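Local atomic coordinates of pertussis toxin-like subunit ArtA (Escherichia coli, PDB entry 4Z9D), a protein that probably acts as the enzymatic subunit of a pertussis-like AB5 toxin, binding NAD and transferring its ADP-ribose to trimeric G proteins of the host. Residues Phe6-Asp11 with Leu77-Ile82; Ile51-Ser56 with Glu123-Glu128; Ile63-Tyr68 with Ser143-Gly148. The protein carries 2 engineered substitutions. All blocks are in the same frame, centred on the assembly; numbering follows the deposited sequence.

Contact 1 of 3, residues Phe6-Asp11 with Leu77-Ile82; sequences FVYRVD and LYRYRI. With NAD (nicotinamide-adenine-dinucleotide), chain F.
V7, R9 and D11 pair with I82, Y80 and Y78 as the hydrogen-bonded positions of two antiparallel strands, whose segment axes come within 4.6 Å and run at 159°. Six backbone bonds join them, two at each of these pairs. Y8 and V10 sit at the non-hydrogen-bonded positions, opposite R81 and R79.

The Y8 ring lies alongside two arginines that point the same way. Its CD1 touches R79 CD at 3.7 Å, with ring and guanidinium planes nearly perpendicular. The ring's CE1 stands over one face of the R81 guanidinium. The charged ends go elsewhere: R79 pairs with D147 and R81 with E132. On the other face of the sheet, I82 CB packs against V7 CG2 at 3.9 Å.

R9 is extended, with CG anti to the backbone N (chi1 174°). This carries the guanidinium to the NAD phosphates. R9 NH2 donates to NAD O1A at 2.9 Å, and R9 NH1 lies at NAD O1N, doubtfully close. R9 NH2 also makes a salt bridge with D11 OD2, which has a second partner in R13. The V10 backbone reads the carboxamide: V10 N donates to NAD O7N at 2.9 Å, and NAD N7N donates to V10 O at 3.2 Å. Strand 6-11 thus fixes the rotation of the nicotinamide amide, while D11 probably helps hold R9 in place for the diphosphate.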
# COMPACT_ATOMS: atom_id res chain seq x y z
N PHE A 6 5.14 -5.63 9.72
CA PHE A 6 3.84 -5.90 9.09
C PHE A 6 3.31 -4.61 8.50
O PHE A 6 3.57 -3.54 9.04
CB PHE A 6 2.84 -6.50 10.09
CG PHE A 6 3.15 -7.91 10.47
CD1 PHE A 6 3.92 -8.19 11.59
CD2 PHE A 6 2.69 -8.96 9.69
CE1 PHE A 6 4.21 -9.49 11.94
CE2 PHE A 6 2.99 -10.27 10.03
CZ PHE A 6 3.75 -10.54 11.16
N VAL A 7 2.60 -4.71 7.38
CA VAL A 7 1.97 -3.55 6.77
C VAL A 7 0.51 -3.82 6.43
O VAL A 7 0.06 -4.98 6.44
CB VAL A 7 2.71 -3.09 5.48
CG1 VAL A 7 4.15 -2.70 5.80
CG2 VAL A 7 2.68 -4.19 4.43
N TYR A 8 -0.23 -2.76 6.14
CA TYR A 8 -1.62 -2.88 5.71
C TYR A 8 -1.84 -2.40 4.28
O TYR A 8 -1.17 -1.48 3.81
CB TYR A 8 -2.54 -2.07 6.60
CG TYR A 8 -2.57 -2.44 8.05
CD1 TYR A 8 -3.33 -3.52 8.48
CD2 TYR A 8 -1.90 -1.68 8.99
CE1 TYR A 8 -3.39 -3.84 9.83
CE2 TYR A 8 -1.95 -2.00 10.34
CZ TYR A 8 -2.70 -3.08 10.75
OH TYR A 8 -2.75 -3.39 12.09
N ARG A 9 -2.83 -2.99 3.62
CA ARG A 9 -3.27 -2.47 2.32
C ARG A 9 -4.79 -2.49 2.24
O ARG A 9 -5.41 -3.49 2.57
CB ARG A 9 -2.66 -3.27 1.15
CG ARG A 9 -3.22 -2.83 -0.22
CD ARG A 9 -2.46 -3.40 -1.42
NE ARG A 9 -3.20 -3.11 -2.65
CZ ARG A 9 -3.20 -1.95 -3.28
NH1 ARG A 9 -2.43 -0.95 -2.85
NH2 ARG A 9 -3.95 -1.78 -4.38
N VAL A 10 -5.37 -1.37 1.84
CA VAL A 10 -6.79 -1.30 1.55
C VAL A 10 -7.01 -1.60 0.06
O VAL A 10 -6.37 -0.98 -0.79
CB VAL A 10 -7.37 0.07 1.91
CG1 VAL A 10 -8.88 0.12 1.59
CG2 VAL A 10 -7.16 0.34 3.38
N ASP A 11 -7.89 -2.55 -0.25
CA ASP A 11 -8.13 -2.96 -1.64
C ASP A 11 -9.59 -3.41 -1.81
O ASP A 11 -10.20 -3.92 -0.88
CB ASP A 11 -7.16 -4.09 -2.04
CG ASP A 11 -6.98 -4.21 -3.55
OD1 ASP A 11 -7.96 -4.57 -4.24
OD2 ASP A 11 -5.86 -3.96 -4.05
N LEU A 77 -14.61 -2.68 0.50
CA LEU A 77 -13.19 -2.51 0.72
C LEU A 77 -12.78 -3.45 1.83
O LEU A 77 -13.55 -3.72 2.75
CB LEU A 77 -12.85 -1.07 1.08
CG LEU A 77 -13.06 -0.03 -0.00
CD1 LEU A 77 -12.81 1.36 0.57
CD2 LEU A 77 -12.11 -0.33 -1.14
N TYR A 78 -11.55 -3.94 1.73
CA TYR A 78 -10.98 -4.83 2.73
C TYR A 78 -9.67 -4.23 3.20
O TYR A 78 -8.96 -3.59 2.42
CB TYR A 78 -10.75 -6.23 2.16
CG TYR A 78 -11.99 -6.90 1.62
CD1 TYR A 78 -12.68 -7.84 2.36
CD2 TYR A 78 -12.46 -6.60 0.34
CE1 TYR A 78 -13.80 -8.47 1.86
CE2 TYR A 78 -13.59 -7.22 -0.17
CZ TYR A 78 -14.26 -8.15 0.60
OH TYR A 78 -15.38 -8.78 0.10
N ARG A 79 -9.34 -4.42 4.47
CA ARG A 79 -8.01 -4.11 4.97
C ARG A 79 -7.24 -5.41 5.09
O ARG A 79 -7.64 -6.29 5.84
CB ARG A 79 -8.07 -3.39 6.32
CG ARG A 79 -6.72 -2.93 6.84
CD ARG A 79 -6.80 -2.33 8.23
NE ARG A 79 -7.18 -3.32 9.24
CZ ARG A 79 -8.32 -3.31 9.92
NH1 ARG A 79 -9.21 -2.36 9.72
NH2 ARG A 79 -8.56 -4.25 10.82
N TYR A 80 -6.16 -5.54 4.34
CA TYR A 80 -5.30 -6.72 4.43
C TYR A 80 -4.10 -6.45 5.32
O TYR A 80 -3.50 -5.38 5.25
CB TYR A 80 -4.83 -7.14 3.03
CG TYR A 80 -5.92 -7.70 2.16
CD1 TYR A 80 -6.18 -9.07 2.16
CD2 TYR A 80 -6.69 -6.87 1.36
CE1 TYR A 80 -7.18 -9.59 1.37
CE2 TYR A 80 -7.70 -7.39 0.58
CZ TYR A 80 -7.94 -8.75 0.58
OH TYR A 80 -8.94 -9.27 -0.21
N ARG A 81 -3.77 -7.41 6.18
CA ARG A 81 -2.54 -7.32 6.95
C ARG A 81 -1.50 -8.19 6.29
O ARG A 81 -1.77 -9.34 5.95
CB ARG A 81 -2.73 -7.76 8.40
CG ARG A 81 -1.55 -7.33 9.26
CD ARG A 81 -1.52 -8.00 10.62
NE ARG A 81 -2.79 -7.93 11.34
CZ ARG A 81 -2.99 -7.26 12.47
NH1 ARG A 81 -2.01 -6.57 13.03
NH2 ARG A 81 -4.18 -7.29 13.05
N ILE A 82 -0.30 -7.64 6.10
CA ILE A 82 0.70 -8.30 5.26
C ILE A 82 2.06 -8.35 5.93
O ILE A 82 2.53 -7.36 6.46
CB ILE A 82 0.85 -7.55 3.91
CG1 ILE A 82 -0.51 -7.32 3.24
CG2 ILE A 82 1.82 -8.29 2.96
CD1 ILE A 82 -0.46 -6.28 2.12
PA NAD F . -4.28 1.03 -6.81
O1A NAD F . -3.17 0.12 -6.45
O2A NAD F . -4.46 1.45 -8.23
O5B NAD F . -5.65 0.35 -6.26
C5B NAD F . -6.97 0.88 -6.49
C4B NAD F . -7.85 -0.28 -6.99
O4B NAD F . -7.42 -0.71 -8.32
C3B NAD F . -7.63 -1.49 -6.14
O3B NAD F . -8.42 -1.33 -4.91
C2B NAD F . -8.23 -2.54 -7.03
O2B NAD F . -9.62 -2.26 -7.16
C1B NAD F . -7.57 -2.16 -8.37
N9A NAD F . -6.18 -2.65 -8.66
C8A NAD F . -4.98 -2.33 -8.18
N7A NAD F . -4.07 -3.06 -8.83
C5A NAD F . -4.70 -3.82 -9.73
C6A NAD F . -4.26 -4.71 -10.63
N6A NAD F . -2.94 -4.92 -10.67
N1A NAD F . -5.09 -5.38 -11.44
C2A NAD F . -6.46 -5.12 -11.35
N3A NAD F . -6.89 -4.18 -10.41
C4A NAD F . -6.00 -3.55 -9.62
O3 NAD F . -4.18 2.35 -5.95
PN NAD F . -3.91 2.36 -4.35
O1N NAD F . -2.98 1.26 -3.97
O2N NAD F . -5.20 2.53 -3.65
O5D NAD F . -3.07 3.71 -4.27
C5D NAD F . -3.57 4.95 -4.76
C4D NAD F . -2.92 6.11 -4.00
O4D NAD F . -3.13 5.79 -2.58
C3D NAD F . -1.40 6.16 -4.23
O3D NAD F . -0.91 7.50 -4.05
C2D NAD F . -0.94 5.31 -3.06
O2D NAD F . 0.45 5.55 -2.76
C1D NAD F . -1.85 5.78 -1.93
N1N NAD F . -1.80 4.79 -0.80
C2N NAD F . -2.68 3.67 -0.79
C3N NAD F . -2.64 2.70 0.22
C7N NAD F . -3.52 1.61 0.22
O7N NAD F . -3.61 0.88 1.35
N7N NAD F . -4.26 1.37 -0.87
C4N NAD F . -1.70 2.85 1.24
C5N NAD F . -0.84 3.95 1.25
C6N NAD F . -0.87 4.91 0.24

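Contact 2 of 3, residues Ile51-Ser56 with Glu123-Glu128; sequences IATTTS and EHIPGE. With NAD (nicotinamide-adenine-dinucleotide), chain F.
I51 meets E123, H124 and I125 where strand 50-54 passes the short strand 124-125 in the ADP-ribosyltransferase fold of the pertussis toxin S1 family. The two segments belong to different sheets. No hydrogen bond joins them, and side-chain packing does the work.

The apolar contact rests on two isoleucines that cross at a slant. I51 CG2 touches I125 CD1 at 3.9 Å. The other branch of I51 goes further. Its CG1 is anti to the carbonyl carbon (chi1 -56°) and the chain then extends, so CD1 lies against the backbone of the second segment. I51 CD1 is 3.6 Å from E123 O and 3.7 Å from H124 N. T53 adds a looser methyl contact. F23 packs on both I51 and I125 and completes this buried patch.

The polar groups turn to other partners. T53 OG1 bonds to I119 O, on the neighbouring strand of its own sheet. H124 ND1 bonds to F23 O, and E123 makes a salt bridge with R24. These bonds tie the second segment to strand 23-24. Within the first segment, S56 N donates to T54 OG1 at 3.1 Å, which is an ST turn. S56 is the N-cap of the helix that follows, and its OG bonds to E59 N.

The ligand lies on the side of strand 50-54 to which the A52 methyl points. A52 O holds R9 NH1, an arginine that binds the NAD phosphates. The nicotinamide ring is met directly: A52 CB is 3.6 Å from NAD C2N, and T53 O is 3.6 Å from NAD C5N.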
# COMPACT_ATOMS: atom_id res chain seq x y z
N ILE A 51 3.20 -1.39 -5.35
CA ILE A 51 1.95 -1.71 -4.65
C ILE A 51 1.98 -0.99 -3.31
O ILE A 51 2.85 -1.24 -2.49
CB ILE A 51 1.80 -3.23 -4.43
CG1 ILE A 51 1.88 -3.98 -5.77
CG2 ILE A 51 0.50 -3.55 -3.69
CD1 ILE A 51 2.21 -5.47 -5.63
N ALA A 52 1.05 -0.07 -3.10
CA ALA A 52 1.07 0.79 -1.92
C ALA A 52 0.62 0.07 -0.67
O ALA A 52 -0.36 -0.68 -0.69
CB ALA A 52 0.19 2.01 -2.15
N THR A 53 1.32 0.30 0.43
CA THR A 53 0.91 -0.20 1.75
C THR A 53 1.21 0.87 2.80
O THR A 53 1.84 1.88 2.48
CB THR A 53 1.66 -1.50 2.16
OG1 THR A 53 3.03 -1.19 2.45
CG2 THR A 53 1.62 -2.55 1.05
N THR A 54 0.74 0.68 4.03
CA THR A 54 1.06 1.61 5.10
C THR A 54 1.26 0.84 6.39
O THR A 54 0.63 -0.20 6.60
CB THR A 54 -0.07 2.67 5.31
OG1 THR A 54 0.25 3.51 6.44
CG2 THR A 54 -1.40 1.98 5.58
N THR A 55 2.12 1.35 7.26
CA THR A 55 2.32 0.72 8.56
C THR A 55 1.21 1.08 9.54
O THR A 55 1.08 0.46 10.60
CB THR A 55 3.66 1.12 9.20
OG1 THR A 55 3.72 2.55 9.33
CG2 THR A 55 4.83 0.62 8.36
N SER A 56 0.44 2.10 9.19
CA SER A 56 -0.52 2.71 10.12
C SER A 56 -1.97 2.25 9.96
O SER A 56 -2.62 2.53 8.94
CB SER A 56 -0.44 4.23 9.98
OG SER A 56 -1.49 4.89 10.66
N GLU A 123 6.41 -4.83 -7.72
CA GLU A 123 5.87 -5.85 -8.64
C GLU A 123 4.79 -6.77 -8.04
O GLU A 123 3.69 -6.87 -8.59
CB GLU A 123 6.99 -6.72 -9.24
CG GLU A 123 6.51 -7.48 -10.48
CD GLU A 123 7.47 -8.56 -10.99
OE1 GLU A 123 8.71 -8.36 -10.96
OE2 GLU A 123 6.97 -9.63 -11.41
N HIS A 124 5.09 -7.46 -6.95
CA HIS A 124 4.21 -8.56 -6.52
C HIS A 124 4.37 -8.89 -5.05
O HIS A 124 5.47 -9.12 -4.59
CB HIS A 124 4.51 -9.82 -7.37
CG HIS A 124 3.73 -11.03 -6.96
ND1 HIS A 124 2.34 -11.04 -6.90
CD2 HIS A 124 4.12 -12.27 -6.59
CE1 HIS A 124 1.93 -12.24 -6.51
NE2 HIS A 124 2.99 -13.00 -6.31
N ILE A 125 3.25 -8.93 -4.34
CA ILE A 125 3.19 -9.50 -3.00
C ILE A 125 2.50 -10.86 -3.06
O ILE A 125 1.33 -10.93 -3.39
CB ILE A 125 2.38 -8.59 -2.04
CG1 ILE A 125 3.00 -7.19 -1.98
CG2 ILE A 125 2.26 -9.22 -0.64
CD1 ILE A 125 2.07 -6.15 -1.31
N PRO A 126 3.23 -11.94 -2.73
CA PRO A 126 2.60 -13.26 -2.73
C PRO A 126 1.43 -13.41 -1.75
O PRO A 126 1.40 -12.78 -0.69
CB PRO A 126 3.76 -14.19 -2.34
CG PRO A 126 5.01 -13.42 -2.63
CD PRO A 126 4.66 -11.98 -2.39
N GLY A 127 0.47 -14.26 -2.11
CA GLY A 127 -0.63 -14.60 -1.21
C GLY A 127 -0.15 -15.12 0.13
O GLY A 127 -0.76 -14.84 1.17
N GLU A 128 0.96 -15.86 0.11
CA GLU A 128 1.53 -16.44 1.31
C GLU A 128 2.03 -15.40 2.32
O GLU A 128 2.24 -15.72 3.49
CB GLU A 128 2.66 -17.41 0.94
CG GLU A 128 2.11 -18.77 0.50
CD GLU A 128 3.17 -19.70 -0.07
OE1 GLU A 128 2.93 -20.93 -0.03
OE2 GLU A 128 4.22 -19.21 -0.55
PA NAD F . -4.28 1.03 -6.81
O1A NAD F . -3.17 0.12 -6.45
O2A NAD F . -4.46 1.45 -8.23
O5B NAD F . -5.65 0.35 -6.26
C5B NAD F . -6.97 0.88 -6.49
C4B NAD F . -7.85 -0.28 -6.99
O4B NAD F . -7.42 -0.71 -8.32
C3B NAD F . -7.63 -1.49 -6.14
O3B NAD F . -8.42 -1.33 -4.91
C2B NAD F . -8.23 -2.54 -7.03
O2B NAD F . -9.62 -2.26 -7.16
C1B NAD F . -7.57 -2.16 -8.37
N9A NAD F . -6.18 -2.65 -8.66
C8A NAD F . -4.98 -2.33 -8.18
N7A NAD F . -4.07 -3.06 -8.83
C5A NAD F . -4.70 -3.82 -9.73
C6A NAD F . -4.26 -4.71 -10.63
N6A NAD F . -2.94 -4.92 -10.67
N1A NAD F . -5.09 -5.38 -11.44
C2A NAD F . -6.46 -5.12 -11.35
N3A NAD F . -6.89 -4.18 -10.41
C4A NAD F . -6.00 -3.55 -9.62
O3 NAD F . -4.18 2.35 -5.95
PN NAD F . -3.91 2.36 -4.35
O1N NAD F . -2.98 1.26 -3.97
O2N NAD F . -5.20 2.53 -3.65
O5D NAD F . -3.07 3.71 -4.27
C5D NAD F . -3.57 4.95 -4.76
C4D NAD F . -2.92 6.11 -4.00
O4D NAD F . -3.13 5.79 -2.58
C3D NAD F . -1.40 6.16 -4.23
O3D NAD F . -0.91 7.50 -4.05
C2D NAD F . -0.94 5.31 -3.06
O2D NAD F . 0.45 5.55 -2.76
C1D NAD F . -1.85 5.78 -1.93
N1N NAD F . -1.80 4.79 -0.80
C2N NAD F . -2.68 3.67 -0.79
C3N NAD F . -2.64 2.70 0.22
C7N NAD F . -3.52 1.61 0.22
O7N NAD F . -3.61 0.88 1.35
N7N NAD F . -4.26 1.37 -0.87
C4N NAD F . -1.70 2.85 1.24
C5N NAD F . -0.84 3.95 1.25
C6N NAD F . -0.87 4.91 0.24

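Contact 3 of 3, residues Ile63-Tyr68 with Ser143-Gly148; sequences IARQYY and SQVSDG. With NAD (nicotinamide-adenine-dinucleotide), chain F.
The R65 guanidinium carries V145 CG2 on one face, 4.0 Å above its plane and offset toward the rim, and S143 O at its edge. The Y68 ring offers its edge to V145: its CE1 is 4.4 Å from V145 CG1. Its ring also stacks with Y138, and its hydroxyl bonds to L136 O. The Y67 ring has I63 O over one face; its hydroxyl reaches the ligand.

R65 holds S143 side-on through two nitrogens that share one acceptor. R65 NE and R65 NH2 each donate to S143 O at 3.0 Å. Both approach from the same face of the carbonyl, and NE stands well above its plane. A bend at chi3 (-66°) follows an otherwise extended chain and turns the guanidinium to this oxygen. A weak bond runs from R65 NE to S143 OG. The other methyl, V145 CG1, touches A64 CB at 4.3 Å, a light apolar contact.

Y67 serves the ligand instead: Y67 OH donates to NAD O2N at 2.7 Å. I63 CD1 lies 3.5 Å from NAD C4N, against the nicotinamide ring. Helix 57-68 therefore has one side on the NAD site and another on the sheet. S143 and Q144 both face D139, which makes a G1 beta bulge at the start of strand 144-152, an outermost strand of the four-stranded antiparallel sheet on which the helix packs.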
# COMPACT_ATOMS: atom_id res chain seq x y z
N ILE A 63 -7.85 6.24 4.41
CA ILE A 63 -7.78 5.84 3.01
C ILE A 63 -9.11 5.22 2.55
O ILE A 63 -9.62 5.55 1.48
CB ILE A 63 -6.62 4.84 2.78
CG1 ILE A 63 -5.27 5.54 2.97
CG2 ILE A 63 -6.69 4.20 1.40
CD1 ILE A 63 -4.09 4.57 3.09
N ALA A 64 -9.66 4.33 3.37
CA ALA A 64 -10.94 3.71 3.03
C ALA A 64 -12.06 4.76 2.93
O ALA A 64 -12.91 4.68 2.04
CB ALA A 64 -11.30 2.67 4.04
N ARG A 65 -12.06 5.72 3.85
CA ARG A 65 -13.07 6.78 3.82
C ARG A 65 -13.02 7.57 2.52
O ARG A 65 -14.05 7.89 1.92
CB ARG A 65 -12.87 7.74 4.99
CG ARG A 65 -13.78 8.96 4.95
CD ARG A 65 -13.61 9.78 6.22
NE ARG A 65 -14.09 9.05 7.39
CZ ARG A 65 -13.31 8.47 8.30
NH1 ARG A 65 -11.99 8.53 8.18
NH2 ARG A 65 -13.85 7.82 9.31
N GLN A 66 -11.79 7.87 2.09
CA GLN A 66 -11.56 8.60 0.85
C GLN A 66 -12.18 7.87 -0.33
O GLN A 66 -12.88 8.47 -1.15
CB GLN A 66 -10.05 8.79 0.65
CG GLN A 66 -9.65 9.55 -0.61
CD GLN A 66 -8.18 9.38 -0.95
OE1 GLN A 66 -7.39 8.86 -0.14
NE2 GLN A 66 -7.79 9.80 -2.15
N TYR A 67 -11.97 6.56 -0.39
CA TYR A 67 -12.50 5.75 -1.47
C TYR A 67 -14.02 5.59 -1.38
O TYR A 67 -14.72 5.75 -2.37
CB TYR A 67 -11.82 4.38 -1.49
CG TYR A 67 -10.34 4.47 -1.80
CD1 TYR A 67 -9.78 5.63 -2.31
CD2 TYR A 67 -9.50 3.40 -1.54
CE1 TYR A 67 -8.43 5.72 -2.58
CE2 TYR A 67 -8.15 3.47 -1.81
CZ TYR A 67 -7.62 4.64 -2.33
OH TYR A 67 -6.27 4.73 -2.60
N TYR A 68 -14.51 5.29 -0.17
CA TYR A 68 -15.94 5.10 0.07
C TYR A 68 -16.78 6.32 -0.29
O TYR A 68 -17.91 6.20 -0.75
CB TYR A 68 -16.17 4.77 1.54
CG TYR A 68 -16.15 3.31 1.90
CD1 TYR A 68 -15.43 2.86 3.01
CD2 TYR A 68 -16.86 2.38 1.16
CE1 TYR A 68 -15.41 1.52 3.35
CE2 TYR A 68 -16.85 1.04 1.50
CZ TYR A 68 -16.12 0.62 2.60
OH TYR A 68 -16.10 -0.72 2.94
N SER A 143 -19.96 9.48 8.05
CA SER A 143 -18.60 9.24 7.55
C SER A 143 -17.81 8.32 8.49
O SER A 143 -16.69 8.64 8.90
CB SER A 143 -17.89 10.59 7.35
OG SER A 143 -16.67 10.48 6.67
N GLN A 144 -18.41 7.19 8.82
CA GLN A 144 -17.88 6.27 9.83
C GLN A 144 -17.43 4.95 9.20
O GLN A 144 -18.21 4.27 8.53
CB GLN A 144 -18.93 6.02 10.93
CG GLN A 144 -18.35 5.59 12.29
CD GLN A 144 -17.72 4.20 12.28
OE1 GLN A 144 -18.29 3.24 11.75
NE2 GLN A 144 -16.53 4.09 12.87
N VAL A 145 -16.17 4.59 9.40
CA VAL A 145 -15.63 3.34 8.87
C VAL A 145 -15.32 2.41 10.03
O VAL A 145 -14.60 2.79 10.95
CB VAL A 145 -14.35 3.57 8.03
CG1 VAL A 145 -13.89 2.27 7.40
CG2 VAL A 145 -14.59 4.63 6.96
N SER A 146 -15.85 1.19 9.99
CA SER A 146 -15.57 0.20 11.03
C SER A 146 -15.17 -1.15 10.45
O SER A 146 -15.24 -1.37 9.24
CB SER A 146 -16.80 -0.00 11.93
OG SER A 146 -17.09 1.15 12.70
N ASP A 147 -14.73 -2.06 11.32
CA ASP A 147 -14.36 -3.42 10.92
C ASP A 147 -15.58 -4.32 10.83
O ASP A 147 -16.34 -4.43 11.80
CB ASP A 147 -13.36 -4.03 11.90
CG ASP A 147 -11.99 -3.40 11.82
OD1 ASP A 147 -11.05 -3.97 12.42
OD2 ASP A 147 -11.84 -2.34 11.16
N GLY A 148 -15.77 -4.95 9.67
CA GLY A 148 -16.75 -6.01 9.51
C GLY A 148 -16.10 -7.37 9.75
O GLY A 148 -15.14 -7.47 10.52
PA NAD F . -4.28 1.03 -6.81
O1A NAD F . -3.17 0.12 -6.45
O2A NAD F . -4.46 1.45 -8.23
O5B NAD F . -5.65 0.35 -6.26
C5B NAD F . -6.97 0.88 -6.49
C4B NAD F . -7.85 -0.28 -6.99
O4B NAD F . -7.42 -0.71 -8.32
C3B NAD F . -7.63 -1.49 -6.14
O3B NAD F . -8.42 -1.33 -4.91
C2B NAD F . -8.23 -2.54 -7.03
O2B NAD F . -9.62 -2.26 -7.16
C1B NAD F . -7.57 -2.16 -8.37
N9A NAD F . -6.18 -2.65 -8.66
C8A NAD F . -4.98 -2.33 -8.18
N7A NAD F . -4.07 -3.06 -8.83
C5A NAD F . -4.70 -3.82 -9.73
C6A NAD F . -4.26 -4.71 -10.63
N6A NAD F . -2.94 -4.92 -10.67
N1A NAD F . -5.09 -5.38 -11.44
C2A NAD F . -6.46 -5.12 -11.35
N3A NAD F . -6.89 -4.18 -10.41
C4A NAD F . -6.00 -3.55 -9.62
O3 NAD F . -4.18 2.35 -5.95
PN NAD F . -3.91 2.36 -4.35
O1N NAD F . -2.98 1.26 -3.97
O2N NAD F . -5.20 2.53 -3.65
O5D NAD F . -3.07 3.71 -4.27
C5D NAD F . -3.57 4.95 -4.76
C4D NAD F . -2.92 6.11 -4.00
O4D NAD F . -3.13 5.79 -2.58
C3D NAD F . -1.40 6.16 -4.23
O3D NAD F . -0.91 7.50 -4.05
C2D NAD F . -0.94 5.31 -3.06
O2D NAD F . 0.45 5.55 -2.76
C1D NAD F . -1.85 5.78 -1.93
N1N NAD F . -1.80 4.79 -0.80
C2N NAD F . -2.68 3.67 -0.79
C3N NAD F . -2.64 2.70 0.22
C7N NAD F . -3.52 1.61 0.22
O7N NAD F . -3.61 0.88 1.35
N7N NAD F . -4.26 1.37 -0.87
C4N NAD F . -1.70 2.85 1.24
C5N NAD F . -0.84 3.95 1.25
C6N NAD F . -0.87 4.91 0.24

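In the fold
Contacts 1 and 2 are buried near the middle of the chain, with centres 8 Å apart. Contact 3 is farther out and only partly buried. Contact 1 is backbone pairing within the four-stranded sheet, contact 2 apolar packing between two sheets, and contact 3 a helix against an outer strand, tied by an arginine to a backbone carbonyl. Strand 6-11 bridges the first two: Y8 N probably donates to T54 O, at 2.7 Å. The salt bridge between R79 and D147 links contacts 1 and 3 across their shared sheet. All three touch NAD: contact 1 mainly at the phosphates and carboxamide, contact 2 at the nicotinamide ring and its ribose, contact 3 at a phosphate oxygen and the nicotinamide ring.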